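UPF0311 protein RPA1785 (Rhodopseudomonas palustris, PDB 3C5O) is of unknown function but folds as an eight-stranded antiparallel beta-barrel of the UPF0311 (DUF3237) family and forms an assembly of four chains. Local coordinates at residues K10-I15 with I149-V154; T16-D21 with P37-E42; G31-I36 with F59-P64; G90-P95 with K111-R116. All blocks are in the same frame, centred on the assembly; numbering follows the deposited sequence.

Interaction 1. Residues K10-I15 with I149-V154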
# COMPACT_ATOMS: atom_id res chain seq x y z
N LYS B 10 0.05 23.37 12.73
CA LYS B 10 -0.10 24.72 12.19
C LYS B 10 -0.82 24.60 10.84
O LYS B 10 -0.40 23.84 9.97
CB LYS B 10 1.28 25.38 12.04
CG LYS B 10 1.36 26.50 11.02
CD LYS B 10 2.81 26.91 10.77
CE LYS B 10 2.96 27.62 9.44
NZ LYS B 10 4.37 27.48 8.95
N TYR B 11 -1.90 25.35 10.67
CA TYR B 11 -2.62 25.37 9.41
C TYR B 11 -1.72 25.94 8.34
O TYR B 11 -1.11 26.99 8.54
CB TYR B 11 -3.89 26.21 9.52
CG TYR B 11 -4.49 26.55 8.17
CD1 TYR B 11 -5.24 25.60 7.48
CD2 TYR B 11 -4.30 27.80 7.60
CE1 TYR B 11 -5.78 25.88 6.24
CE2 TYR B 11 -4.82 28.10 6.35
CZ TYR B 11 -5.56 27.13 5.68
OH TYR B 11 -6.10 27.43 4.44
N VAL B 12 -1.62 25.26 7.20
CA VAL B 12 -0.77 25.75 6.12
C VAL B 12 -1.54 26.11 4.84
O VAL B 12 -1.28 27.14 4.25
CB VAL B 12 0.44 24.80 5.79
CG1 VAL B 12 1.49 24.88 6.88
CG2 VAL B 12 -0.03 23.35 5.59
N PHE B 13 -2.47 25.27 4.40
CA PHE B 13 -3.21 25.63 3.18
C PHE B 13 -4.45 24.81 3.02
O PHE B 13 -4.62 23.81 3.71
CB PHE B 13 -2.33 25.54 1.91
CG PHE B 13 -1.61 24.22 1.72
CD1 PHE B 13 -0.27 24.09 2.10
CD2 PHE B 13 -2.26 23.13 1.16
CE1 PHE B 13 0.38 22.89 1.94
CE2 PHE B 13 -1.59 21.91 0.98
CZ PHE B 13 -0.27 21.80 1.38
N THR B 14 -5.32 25.25 2.11
CA THR B 14 -6.56 24.55 1.80
C THR B 14 -6.56 24.02 0.35
O THR B 14 -6.18 24.75 -0.59
CB THR B 14 -7.77 25.44 2.08
OG1 THR B 14 -7.75 25.82 3.46
CG2 THR B 14 -9.08 24.70 1.80
N ILE B 15 -6.91 22.74 0.20
CA ILE B 15 -7.16 22.09 -1.10
C ILE B 15 -8.66 21.95 -1.30
O ILE B 15 -9.35 21.34 -0.46
CB ILE B 15 -6.56 20.65 -1.19
CG1 ILE B 15 -5.04 20.65 -0.98
CG2 ILE B 15 -6.91 20.00 -2.53
CD1 ILE B 15 -4.44 19.24 -0.89
N ILE B 149 -10.37 20.53 1.93
CA ILE B 149 -9.47 19.96 2.93
C ILE B 149 -8.61 21.08 3.45
O ILE B 149 -7.84 21.67 2.69
CB ILE B 149 -8.41 18.96 2.32
CG1 ILE B 149 -8.82 18.31 0.97
CG2 ILE B 149 -7.81 18.04 3.43
CD1 ILE B 149 -9.79 17.25 1.02
N ASP B 150 -8.70 21.33 4.74
CA ASP B 150 -7.81 22.26 5.40
C ASP B 150 -6.63 21.47 5.89
O ASP B 150 -6.78 20.57 6.73
CB ASP B 150 -8.53 22.92 6.57
CG ASP B 150 -9.65 23.80 6.11
OD1 ASP B 150 -9.42 24.66 5.23
OD2 ASP B 150 -10.77 23.65 6.65
N VAL B 151 -5.46 21.79 5.36
CA VAL B 151 -4.24 21.01 5.58
C VAL B 151 -3.42 21.65 6.70
O VAL B 151 -3.15 22.85 6.68
CB VAL B 151 -3.39 20.87 4.27
CG1 VAL B 151 -2.11 20.06 4.52
CG2 VAL B 151 -4.20 20.22 3.12
N HIS B 152 -3.02 20.83 7.66
CA HIS B 152 -2.26 21.28 8.79
C HIS B 152 -0.93 20.57 8.82
O HIS B 152 -0.89 19.36 8.67
CB HIS B 152 -3.03 20.99 10.07
CG HIS B 152 -4.39 21.60 10.09
ND1 HIS B 152 -4.64 22.85 10.62
CD2 HIS B 152 -5.58 21.17 9.60
CE1 HIS B 152 -5.92 23.14 10.49
NE2 HIS B 152 -6.51 22.14 9.86
N GLN B 153 0.14 21.32 9.01
CA GLN B 153 1.48 20.78 9.13
C GLN B 153 1.66 20.27 10.55
O GLN B 153 1.40 21.01 11.50
CB GLN B 153 2.49 21.89 8.87
CG GLN B 153 3.91 21.45 8.75
CD GLN B 153 4.89 22.61 8.69
OE1 GLN B 153 6.04 22.45 8.26
NE2 GLN B 153 4.46 23.77 9.14
N VAL B 154 2.09 19.01 10.71
CA VAL B 154 2.40 18.48 12.05
C VAL B 154 3.82 18.88 12.44
O VAL B 154 4.80 18.56 11.76
CB VAL B 154 2.27 16.96 12.18
CG1 VAL B 154 2.75 16.49 13.57
CG2 VAL B 154 0.82 16.52 11.93
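Lys-10 to Ile-15 pairs antiparallel with Ile-149 to Gln-153, and the register slips by one at a classic beta bulge, where Val-12 and Phe-13 both face Val-151. The carbonyl O of Val-151 takes the N-H of Val-12 at 2.9 Å, nearly straight at 174°, and a weak second bond from Phe-13 N. Beyond the bulge Thr-14 and Asp-150 lie side by side, and Thr-14 OG1 donates to Asp-150 OD1 at 2.7 Å, meeting the carboxylate oxygen almost end-on. With chi1 at -59°, OG1 sits beside its own backbone N, which leaves CG2 next to the carbonyl O of Ile-149. A valine in place of Thr-14 would probably leave Asp-150 OD1 without this hydroxyl and its carboxylate freer to turn. On the same face the edge of the Tyr-11 ring is turned toward the face of His-152, centroids 5.7 Å apart and planes at 66°. On the other face, beyond the paired Lys-10 and Gln-153, the packing is apolar: Val-151 CB lies over the Phe-13 ring in a CH-pi contact, 4.2 Å from its centroid, while Ile-15 CB packs on Ile-149 CG1 at 3.9 Å. Pairing of the first strand, 9-27, with the last, 146-154, closes the barrel. Strands 32-45 and 136-142 flank the pair, Phe-13 reaches Trp-130 and Leu-131, and Tyr-11 packs on Pro-5 of the second subunit.

Interaction 2. Residues T16-D21 with P37-E42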
# COMPACT_ATOMS: atom_id res chain seq x y z
N THR B 16 -9.16 22.53 -2.38
CA THR B 16 -10.55 22.39 -2.76
C THR B 16 -10.60 21.48 -3.98
O THR B 16 -10.13 21.87 -5.04
CB THR B 16 -11.16 23.76 -3.09
OG1 THR B 16 -11.09 24.61 -1.94
CG2 THR B 16 -12.61 23.64 -3.52
N ALA B 17 -11.11 20.27 -3.84
CA ALA B 17 -11.22 19.37 -4.99
C ALA B 17 -12.65 19.26 -5.54
O ALA B 17 -13.56 18.83 -4.81
CB ALA B 17 -10.67 18.00 -4.63
N ARG B 18 -12.84 19.65 -6.80
CA ARG B 18 -14.13 19.43 -7.49
C ARG B 18 -14.25 17.94 -7.81
O ARG B 18 -13.35 17.32 -8.38
CB ARG B 18 -14.27 20.27 -8.78
CG ARG B 18 -13.90 21.75 -8.65
CD ARG B 18 -14.14 22.62 -9.95
NE ARG B 18 -13.89 22.00 -11.29
CZ ARG B 18 -14.82 21.36 -12.03
NH1 ARG B 18 -16.08 21.19 -11.58
NH2 ARG B 18 -14.50 20.87 -13.22
N ILE B 19 -15.37 17.35 -7.42
CA ILE B 19 -15.53 15.91 -7.58
C ILE B 19 -16.63 15.62 -8.59
O ILE B 19 -17.56 16.41 -8.74
CB ILE B 19 -15.82 15.22 -6.23
CG1 ILE B 19 -17.03 15.86 -5.53
CG2 ILE B 19 -14.55 15.23 -5.34
CD1 ILE B 19 -17.81 14.93 -4.64
N GLY B 20 -16.51 14.49 -9.28
CA GLY B 20 -17.52 14.04 -10.22
C GLY B 20 -18.54 13.06 -9.65
O GLY B 20 -18.76 13.01 -8.44
N ASP B 21 -19.17 12.30 -10.53
CA ASP B 21 -20.20 11.33 -10.17
C ASP B 21 -19.64 10.03 -9.58
O ASP B 21 -18.60 9.54 -10.01
CB ASP B 21 -21.01 10.97 -11.41
CG ASP B 21 -21.86 12.12 -11.93
OD1 ASP B 21 -22.46 12.85 -11.09
OD2 ASP B 21 -21.94 12.27 -13.18
N PRO B 37 -14.45 10.59 -9.29
CA PRO B 37 -13.45 11.28 -10.10
C PRO B 37 -13.16 12.69 -9.60
O PRO B 37 -14.06 13.38 -9.16
CB PRO B 37 -14.12 11.34 -11.47
CG PRO B 37 -15.13 10.26 -11.45
CD PRO B 37 -15.66 10.34 -10.07
N ILE B 38 -11.90 13.09 -9.69
CA ILE B 38 -11.46 14.43 -9.34
C ILE B 38 -11.35 15.23 -10.64
O ILE B 38 -10.62 14.84 -11.56
CB ILE B 38 -10.14 14.36 -8.55
CG1 ILE B 38 -10.44 13.85 -7.13
CG2 ILE B 38 -9.45 15.76 -8.52
CD1 ILE B 38 -9.23 13.34 -6.39
N LEU B 39 -12.10 16.34 -10.72
CA LEU B 39 -12.29 17.10 -11.96
C LEU B 39 -11.43 18.35 -12.07
O LEU B 39 -11.26 18.88 -13.16
CB LEU B 39 -13.76 17.49 -12.13
CG LEU B 39 -14.77 16.34 -12.15
CD1 LEU B 39 -16.21 16.85 -12.31
CD2 LEU B 39 -14.42 15.35 -13.24
N GLY B 40 -10.88 18.80 -10.95
CA GLY B 40 -10.17 20.08 -10.84
C GLY B 40 -10.22 20.57 -9.39
O GLY B 40 -10.54 19.81 -8.47
N GLY B 41 -9.94 21.85 -9.21
CA GLY B 41 -9.89 22.47 -7.90
C GLY B 41 -8.76 23.47 -7.77
O GLY B 41 -8.12 23.85 -8.76
N GLU B 42 -8.50 23.88 -6.53
CA GLU B 42 -7.57 24.97 -6.25
C GLU B 42 -6.84 24.64 -4.98
O GLU B 42 -7.37 23.97 -4.10
CB GLU B 42 -8.34 26.27 -6.02
CG GLU B 42 -9.31 26.66 -7.13
CD GLU B 42 -8.84 27.90 -7.90
OE1 GLU B 42 -8.55 28.96 -7.25
OE2 GLU B 42 -8.76 27.84 -9.15
O HOH W 1 -8.60 25.78 -1.60
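Arg-18 and Leu-39 cross at about a right angle, the arginine laying one face of its guanidinium over the leucine. Leu-39 CB stands off that face toward its rim, 3.6 Å from Arg-18 NH2. A bend at chi3 (-36°) folds the arginine back across the neighbouring strand, and its CB and CG run past the carbonyl of Gly-40. Leu-39 reaches with CD1 to Gly-20, 3.7 Å from its CA. Beneath the two side chains the backbones are tied directly: Leu-39 N reaches Arg-18 O at 2.8 Å in a nearly straight bond, 177° at the hydrogen, whereas Arg-18 N meets Gly-40 O from well above the carbonyl plane.

Gly-41 leaves no room for a side chain: its CA comes within 2.9 Å of Thr-16 O in a CA-H...O contact, and a CB at that position would collide with the same oxygen. At one end Thr-16 N bonds Glu-42 O at 2.9 Å; a water held by Thr-16 OG1 adds a weak bond to that carbonyl. At the other, Gly-20 N bonds Pro-37 O at 2.7 Å where strand 9-27 is interrupted after Ile-19.

The contact forms part of the hairpin of strands 9-27 and 32-45. On the other edge of strand 9-27, Ala-17 bonds Val-147 of strand 146-154 and Ile-19 bonds Asp-145 just before it, while Ile-38 and Gly-41 pair with Gly-56 and Val-52 of strand 48-62, and Pro-37 packs on Phe-55 of the third subunit.

Interaction 3. Residues G31-I36 with F59-P64; sequences GVRRII and FQIIRP
Val-32 and Ile-62 open a regular antiparallel ladder in the beta hairpin of strands 32-45 and 48-62, part of the barrel wall. Its backbone bonds join Val-32 with Ile-62 and Arg-34 with Gln-60 in both directions, the shortest being Val-32 N to Ile-62 O at 2.7 Å. Gly-31 CA lies 3.0 Å from Ile-62 O, where a side chain would clash.

Among polar side chains, Arg-34 NH1 donates to Gln-60 OE1 at 2.8 Å, guanidinium and amide planes being 26° apart; Asp-58 takes the NE2 of the same amide. A leucine in place of Arg-34 would probably leave Gln-60 OE1 without this donor and its amide less firmly oriented. Bends at chi2 and chi3 (66° and 69°) bring the Arg-33 guanidinium back to Ile-61, while its NE forms a salt bridge with Glu-122 of the third subunit.

Carbon packing occurs on both faces. Ile-62 CD1 lies 3.5 Å from Arg-34 CD, and Ile-35 CG2 touches Phe-59 CD1 at 3.7 Å. Against the charged group of Arg-33, Ile-61 CG1 sits over the centre of one guanidinium face, 3.7 Å from CZ.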
# COMPACT_ATOMS: atom_id res chain seq x y z
N GLY B 31 -17.24 -4.43 2.63
CA GLY B 31 -17.74 -3.10 2.36
C GLY B 31 -17.99 -2.87 0.88
O GLY B 31 -17.79 -3.76 0.06
N VAL B 32 -18.43 -1.66 0.54
CA VAL B 32 -18.73 -1.32 -0.87
C VAL B 32 -17.65 -0.40 -1.49
O VAL B 32 -17.36 0.67 -0.96
CB VAL B 32 -20.15 -0.67 -1.02
CG1 VAL B 32 -20.35 -0.09 -2.43
CG2 VAL B 32 -21.26 -1.67 -0.70
N ARG B 33 -17.09 -0.85 -2.62
CA ARG B 33 -16.11 -0.09 -3.37
C ARG B 33 -16.79 0.94 -4.28
O ARG B 33 -17.66 0.60 -5.07
CB ARG B 33 -15.22 -1.04 -4.19
CG ARG B 33 -14.37 -0.34 -5.25
CD ARG B 33 -13.34 0.57 -4.61
NE ARG B 33 -12.34 -0.22 -3.93
CZ ARG B 33 -11.37 0.26 -3.17
NH1 ARG B 33 -10.50 -0.56 -2.61
NH2 ARG B 33 -11.27 1.56 -2.98
N ARG B 34 -16.38 2.20 -4.17
CA ARG B 34 -16.97 3.27 -4.94
C ARG B 34 -15.85 4.21 -5.38
O ARG B 34 -14.80 4.30 -4.71
CB ARG B 34 -18.04 3.99 -4.11
CG ARG B 34 -17.55 5.17 -3.36
CD ARG B 34 -18.36 5.45 -2.12
NE ARG B 34 -19.62 6.15 -2.35
CZ ARG B 34 -19.89 7.38 -1.91
NH1 ARG B 34 -18.98 8.09 -1.23
NH2 ARG B 34 -21.08 7.91 -2.17
N ILE B 35 -16.00 4.84 -6.54
CA ILE B 35 -14.94 5.70 -7.08
C ILE B 35 -15.50 7.05 -7.51
O ILE B 35 -16.51 7.11 -8.22
CB ILE B 35 -14.18 5.05 -8.24
CG1 ILE B 35 -13.69 3.66 -7.86
CG2 ILE B 35 -12.98 5.91 -8.62
CD1 ILE B 35 -13.50 2.73 -9.01
N ILE B 36 -14.83 8.11 -7.07
CA ILE B 36 -15.29 9.48 -7.28
C ILE B 36 -14.21 10.27 -8.02
O ILE B 36 -13.18 10.59 -7.44
CB ILE B 36 -15.62 10.18 -5.95
CG1 ILE B 36 -16.61 9.34 -5.14
CG2 ILE B 36 -16.13 11.59 -6.20
CD1 ILE B 36 -17.70 10.12 -4.54
N PHE B 59 -10.72 6.63 -4.35
CA PHE B 59 -11.13 5.24 -4.31
C PHE B 59 -11.56 4.90 -2.91
O PHE B 59 -10.79 4.99 -1.95
CB PHE B 59 -9.96 4.38 -4.78
CG PHE B 59 -9.41 4.81 -6.10
CD1 PHE B 59 -9.90 4.27 -7.28
CD2 PHE B 59 -8.42 5.80 -6.17
CE1 PHE B 59 -9.42 4.66 -8.52
CE2 PHE B 59 -7.91 6.22 -7.42
CZ PHE B 59 -8.43 5.64 -8.60
N GLN B 60 -12.83 4.57 -2.75
CA GLN B 60 -13.40 4.53 -1.43
C GLN B 60 -13.95 3.15 -1.14
O GLN B 60 -14.28 2.41 -2.06
CB GLN B 60 -14.48 5.62 -1.28
CG GLN B 60 -13.94 7.04 -1.49
CD GLN B 60 -14.98 8.13 -1.25
OE1 GLN B 60 -16.17 7.87 -1.26
NE2 GLN B 60 -14.51 9.36 -1.02
N ILE B 61 -13.99 2.82 0.15
CA ILE B 61 -14.74 1.69 0.66
C ILE B 61 -15.72 2.18 1.73
O ILE B 61 -15.31 2.84 2.69
CB ILE B 61 -13.84 0.60 1.25
CG1 ILE B 61 -12.86 0.09 0.19
CG2 ILE B 61 -14.72 -0.53 1.86
CD1 ILE B 61 -11.96 -1.04 0.62
N ILE B 62 -17.00 1.89 1.53
CA ILE B 62 -17.99 2.13 2.54
C ILE B 62 -18.14 0.83 3.33
O ILE B 62 -18.50 -0.20 2.77
CB ILE B 62 -19.36 2.51 1.93
CG1 ILE B 62 -19.25 3.75 1.03
CG2 ILE B 62 -20.41 2.75 3.02
CD1 ILE B 62 -20.52 3.94 0.17
N ARG B 63 -17.83 0.88 4.63
CA ARG B 63 -17.93 -0.25 5.52
C ARG B 63 -19.39 -0.44 5.88
O ARG B 63 -20.19 0.49 5.70
CB ARG B 63 -17.11 0.00 6.78
CG ARG B 63 -15.60 0.15 6.60
CD ARG B 63 -15.03 0.50 8.00
NE ARG B 63 -13.63 0.96 7.99
CZ ARG B 63 -12.93 1.27 9.10
NH1 ARG B 63 -13.50 1.17 10.30
NH2 ARG B 63 -11.67 1.67 9.00
N PRO B 64 -19.76 -1.63 6.42
CA PRO B 64 -21.17 -1.85 6.68
C PRO B 64 -21.77 -0.89 7.72
O PRO B 64 -22.99 -0.70 7.72
CB PRO B 64 -21.23 -3.32 7.17
CG PRO B 64 -19.95 -3.94 6.75
CD PRO B 64 -18.95 -2.79 6.82
O HOH W 2 -10.34 3.19 -0.19

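Interaction 4. Residues G90-P95 with K111-R116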
# COMPACT_ATOMS: atom_id res chain seq x y z
N GLY B 90 -7.79 8.73 4.48
CA GLY B 90 -8.43 8.98 5.74
C GLY B 90 -9.77 8.32 5.93
O GLY B 90 -10.04 7.24 5.40
N ILE B 91 -10.59 8.98 6.73
CA ILE B 91 -11.91 8.47 7.04
C ILE B 91 -12.95 9.56 7.12
O ILE B 91 -12.66 10.71 7.43
CB ILE B 91 -11.92 7.56 8.34
CG1 ILE B 91 -11.43 8.28 9.57
CG2 ILE B 91 -11.05 6.30 8.17
CD1 ILE B 91 -11.72 7.51 10.83
N ARG B 92 -14.18 9.20 6.78
CA ARG B 92 -15.31 10.03 7.06
C ARG B 92 -16.36 9.19 7.78
O ARG B 92 -16.72 8.10 7.33
CB ARG B 92 -15.87 10.64 5.79
CG ARG B 92 -17.10 11.47 6.06
CD ARG B 92 -17.34 12.39 4.91
NE ARG B 92 -17.90 11.68 3.77
CZ ARG B 92 -17.35 11.63 2.56
NH1 ARG B 92 -16.20 12.23 2.30
NH2 ARG B 92 -17.98 10.96 1.61
N PHE B 93 -16.84 9.72 8.91
CA PHE B 93 -17.80 9.03 9.76
C PHE B 93 -18.71 10.10 10.38
O PHE B 93 -18.53 11.29 10.13
CB PHE B 93 -17.06 8.20 10.83
CG PHE B 93 -17.91 7.12 11.49
CD1 PHE B 93 -17.75 6.82 12.84
CD2 PHE B 93 -18.84 6.37 10.75
CE1 PHE B 93 -18.50 5.82 13.45
CE2 PHE B 93 -19.61 5.37 11.35
CZ PHE B 93 -19.44 5.09 12.71
N GLY B 94 -19.69 9.66 11.16
CA GLY B 94 -20.66 10.55 11.79
C GLY B 94 -21.96 9.79 12.07
O GLY B 94 -22.04 8.59 11.82
N PRO B 95 -22.99 10.47 12.61
CA PRO B 95 -24.34 9.86 12.72
C PRO B 95 -24.85 9.32 11.37
O PRO B 95 -24.71 10.00 10.36
CB PRO B 95 -25.21 11.04 13.16
CG PRO B 95 -24.28 11.96 13.87
CD PRO B 95 -22.94 11.83 13.17
N LYS B 111 -19.02 20.56 10.72
CA LYS B 111 -18.75 20.37 12.15
C LYS B 111 -19.36 19.09 12.79
O LYS B 111 -18.89 18.65 13.85
CB LYS B 111 -19.23 21.59 12.95
CG LYS B 111 -18.28 22.81 12.93
CD LYS B 111 -18.76 23.88 13.98
CE LYS B 111 -17.70 24.96 14.20
NZ LYS B 111 -18.13 25.99 15.23
N VAL B 112 -20.41 18.53 12.20
CA VAL B 112 -21.05 17.34 12.80
C VAL B 112 -20.58 16.06 12.13
O VAL B 112 -20.95 14.95 12.53
CB VAL B 112 -22.60 17.40 12.82
CG1 VAL B 112 -23.08 18.46 13.78
CG2 VAL B 112 -23.14 17.63 11.43
N ILE B 113 -19.73 16.22 11.12
CA ILE B 113 -19.14 15.10 10.42
C ILE B 113 -17.66 15.03 10.75
O ILE B 113 -16.95 16.02 10.64
CB ILE B 113 -19.36 15.20 8.89
CG1 ILE B 113 -20.86 15.21 8.53
CG2 ILE B 113 -18.63 14.08 8.15
CD1 ILE B 113 -21.66 14.02 9.01
N TYR B 114 -17.23 13.85 11.19
CA TYR B 114 -15.81 13.59 11.40
C TYR B 114 -15.21 13.28 10.05
O TYR B 114 -15.56 12.28 9.42
CB TYR B 114 -15.60 12.41 12.38
CG TYR B 114 -14.14 12.20 12.71
CD1 TYR B 114 -13.53 12.90 13.76
CD2 TYR B 114 -13.36 11.28 11.99
CE1 TYR B 114 -12.19 12.71 14.07
CE2 TYR B 114 -12.02 11.08 12.29
CZ TYR B 114 -11.44 11.79 13.32
OH TYR B 114 -10.13 11.59 13.62
N PHE B 115 -14.30 14.14 9.58
CA PHE B 115 -13.74 13.97 8.26
C PHE B 115 -12.28 14.40 8.25
O PHE B 115 -11.98 15.59 8.03
CB PHE B 115 -14.60 14.73 7.24
CG PHE B 115 -14.21 14.49 5.81
CD1 PHE B 115 -14.87 15.19 4.79
CD2 PHE B 115 -13.19 13.61 5.46
CE1 PHE B 115 -14.52 15.01 3.45
CE2 PHE B 115 -12.82 13.43 4.10
CZ PHE B 115 -13.49 14.13 3.09
N ARG B 116 -11.40 13.43 8.48
CA ARG B 116 -9.99 13.67 8.71
C ARG B 116 -9.15 12.72 7.88
O ARG B 116 -9.51 11.53 7.68
CB ARG B 116 -9.61 13.56 10.20
CG ARG B 116 -10.60 14.26 11.20
CD ARG B 116 -10.45 15.80 11.34
NE ARG B 116 -11.41 16.31 12.35
CZ ARG B 116 -12.66 16.68 12.09
NH1 ARG B 116 -13.12 16.65 10.86
NH2 ARG B 116 -13.47 17.12 13.05
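The carbonyl O of Arg-116 takes the N-H of Ile-91 at 2.9 Å, the hydrogen bond bent only to 171°, and Gly-90 CA adds a CA-H...O contact to the same oxygen. At the next hydrogen-bonded pair, Phe-93 N reaches Tyr-114 O at 2.9 Å in the carbonyl plane; the return bond from Tyr-114 N to Phe-93 O is weak.

Arg-92 and Phe-115 share one face of this ladder. The arginine lies over the ring, with CD 4.0 Å from its centroid in a CH-pi contact and CZ 4.8 Å away in a cation-pi contact. Rather than stacking flat, the guanidinium stands steeply, its plane 74° from the ring, and presents its NH1 edge 3.4 Å from Phe-115 CZ. Extension through chi1 (177°) and chi2, followed by a bend at chi3, brings it there. Ile-113 CG2 touches Arg-92 CG at 3.7 Å.

On the opposite face of the sheet, Ile-91 CG1 meets the edge of the Tyr-114 ring near its plane, while Arg-116 CG lies over one face. The Tyr-114 hydroxyl is bonded to Val-154 O and Leu-135 N of the second subunit, and Arg-116 NH2 to Leu-155 O there, making this face part of the subunit interface. Pro-95 occupies the N-cap position of helix 96-103. Strands 83-93 and 114-122 are thus sheet neighbours joined through a helix, a helical connection between adjacent antiparallel strands of the barrel.

In the fold
All four contacts join neighbouring strands of one closed antiparallel sheet. Interactions 1 and 2 share strand 9-27, and interactions 2 and 3 share strand 32-45, touching where Ile-19 packs on Ile-36. Interaction 1 closes the barrel. Interactions 1 and 3 are mostly buried, yet interaction 1 combines a bulge and apolar packing with a hydroxyl-carboxylate bond, whereas interaction 3 adds buried arginines to a regular ladder. Interactions 2 and 4 are partly buried, the former glycine-rich, the latter built on an arginine over an aromatic ring. Arg-34 and Arg-92 bring like charges close between interactions 3 and 4. Interactions 1 and 4 share one intersubunit bond, Tyr-114 OH to Val-154 O; 2 and 3 pack on the third subunit.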